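Local coordinates for type IV pilin protein (Neisseria meningitidis, PDB 5V0M) that is a non-core minor pilin of type IV pili, probably working in pilus-mediated cell adhesion, at residues 31-36 and 57-62. Residues are numbered along the deposited sequence; the frame is centred on the assembly and turned at random.
Sequences GTFKTY and DHFTLQ
F59 drives the edge of its ring into one face of F33, a T-shaped stack with planes at 89° and centroids 5.0 Å apart. F59 CD1 leads, 3.5 Å from F33 CZ and displaced toward the rim of the F33 ring, while CE1 follows just behind it. With chi1 at 65°, CG of F59 sits between its backbone N and carbonyl carbon, which brings the ring edge to F33. The rim of F33 in turn lies against backbone: F33 CE2 is 3.5 Å from D57 C, and F33 CD2 is equally close to H58 N, both near the ring plane. Phenylalanine suits both buried places, since a flat apolar ring can offer a face to one neighbour and an edge to another without burying a polar group.

In the pilin fold a long N-terminal helix packs on an antiparallel sheet. Here the stack joins the loop leaving helix 3-30 to the start of strand 59-65; Y27 of the helix meets the F33 ring, and M23 touches F59.

Toward solvent the contact thins out. G31 takes a positive phi as the chain leaves the helix, a conformation glycine adopts readily. G31 O and D57 OD1, 4.4 Å apart, are bridged by one water that donates to both. The carboxylate suits this exposed edge because OD1 can accept from the water and also hydrogen-bond with the Y27 hydroxyl. Beside it the CB of H58 is directed away from the loop, and its imidazole ND1 is hydrogen-bonded to D81.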
# COMPACT_ATOMS: atom_id res chain seq x y z
N GLY A 31 -1.68 17.76 -12.50
CA GLY A 31 -0.65 17.45 -13.46
C GLY A 31 0.69 17.06 -12.88
O GLY A 31 1.69 17.04 -13.61
N THR A 32 0.74 16.74 -11.59
CA THR A 32 1.98 16.29 -10.96
C THR A 32 1.62 15.64 -9.64
O THR A 32 0.60 15.98 -9.04
CB THR A 32 2.94 17.45 -10.69
OG1 THR A 32 4.14 16.96 -10.06
CG2 THR A 32 2.28 18.53 -9.82
N PHE A 33 2.47 14.71 -9.19
CA PHE A 33 2.37 14.19 -7.83
C PHE A 33 3.28 14.93 -6.86
O PHE A 33 3.17 14.71 -5.65
CB PHE A 33 2.74 12.70 -7.78
CG PHE A 33 1.85 11.82 -8.61
CD1 PHE A 33 0.50 11.66 -8.32
CD2 PHE A 33 2.37 11.12 -9.66
CE1 PHE A 33 -0.28 10.84 -9.10
CE2 PHE A 33 1.60 10.33 -10.44
CZ PHE A 33 0.26 10.16 -10.15
N LYS A 34 4.17 15.82 -7.36
CA LYS A 34 5.20 16.40 -6.50
C LYS A 34 4.63 17.25 -5.37
O LYS A 34 5.31 17.41 -4.35
CB LYS A 34 6.20 17.22 -7.32
CG LYS A 34 7.15 16.39 -8.13
CD LYS A 34 8.18 15.69 -7.25
CE LYS A 34 9.17 16.67 -6.62
NZ LYS A 34 10.32 15.94 -5.98
N THR A 35 3.42 17.78 -5.51
CA THR A 35 2.84 18.69 -4.54
C THR A 35 1.85 18.02 -3.59
O THR A 35 1.32 18.67 -2.69
CB THR A 35 2.13 19.84 -5.27
OG1 THR A 35 1.29 19.30 -6.29
CG2 THR A 35 3.14 20.80 -5.90
N TYR A 36 1.57 16.73 -3.80
CA TYR A 36 0.63 16.00 -2.95
C TYR A 36 1.09 15.97 -1.49
O TYR A 36 2.26 15.72 -1.19
CB TYR A 36 0.49 14.57 -3.47
CG TYR A 36 -0.57 13.80 -2.74
CD1 TYR A 36 -1.89 14.03 -3.01
CD2 TYR A 36 -0.25 12.84 -1.77
CE1 TYR A 36 -2.89 13.37 -2.37
CE2 TYR A 36 -1.25 12.16 -1.12
CZ TYR A 36 -2.57 12.42 -1.42
OH TYR A 36 -3.58 11.75 -0.76
N ASP A 57 5.49 12.23 -12.37
CA ASP A 57 4.51 11.42 -13.10
C ASP A 57 4.32 10.00 -12.58
O ASP A 57 3.54 9.24 -13.18
CB ASP A 57 4.88 11.37 -14.58
CG ASP A 57 4.97 12.74 -15.19
OD1 ASP A 57 4.05 13.55 -14.93
OD2 ASP A 57 5.97 12.98 -15.89
N HIS A 58 4.98 9.62 -11.48
CA HIS A 58 4.86 8.26 -10.97
C HIS A 58 4.89 8.26 -9.45
O HIS A 58 5.41 9.18 -8.81
CB HIS A 58 5.99 7.39 -11.50
CG HIS A 58 5.97 7.20 -12.99
ND1 HIS A 58 4.91 6.61 -13.64
CD2 HIS A 58 6.87 7.51 -13.94
CE1 HIS A 58 5.16 6.58 -14.94
NE2 HIS A 58 6.35 7.12 -15.15
N PHE A 59 4.35 7.19 -8.87
CA PHE A 59 4.47 6.99 -7.43
C PHE A 59 4.46 5.51 -7.10
O PHE A 59 4.02 4.68 -7.89
CB PHE A 59 3.34 7.68 -6.65
CG PHE A 59 1.99 7.10 -6.92
CD1 PHE A 59 1.12 7.72 -7.80
CD2 PHE A 59 1.58 5.91 -6.33
CE1 PHE A 59 -0.13 7.19 -8.06
CE2 PHE A 59 0.32 5.37 -6.61
CZ PHE A 59 -0.52 6.02 -7.47
N THR A 60 4.97 5.19 -5.92
CA THR A 60 4.82 3.86 -5.33
C THR A 60 4.34 4.03 -3.90
O THR A 60 4.96 4.76 -3.11
CB THR A 60 6.13 3.07 -5.35
OG1 THR A 60 6.57 2.90 -6.70
CG2 THR A 60 5.92 1.69 -4.74
N LEU A 61 3.22 3.40 -3.60
CA LEU A 61 2.71 3.26 -2.25
C LEU A 61 3.28 2.01 -1.63
O LEU A 61 3.44 0.98 -2.30
CB LEU A 61 1.19 3.11 -2.32
CG LEU A 61 0.46 4.37 -2.70
CD1 LEU A 61 -0.90 4.09 -3.34
CD2 LEU A 61 0.31 5.24 -1.46
N GLN A 62 3.55 2.07 -0.33
CA GLN A 62 4.04 0.91 0.41
C GLN A 62 3.29 0.73 1.71
O GLN A 62 3.10 1.69 2.47
CB GLN A 62 5.53 1.09 0.71
CG GLN A 62 6.20 -0.08 1.45
CD GLN A 62 7.71 0.04 1.45
OE1 GLN A 62 8.35 0.07 0.39
NE2 GLN A 62 8.28 0.13 2.63
O HOH W 1 4.08 16.21 -14.01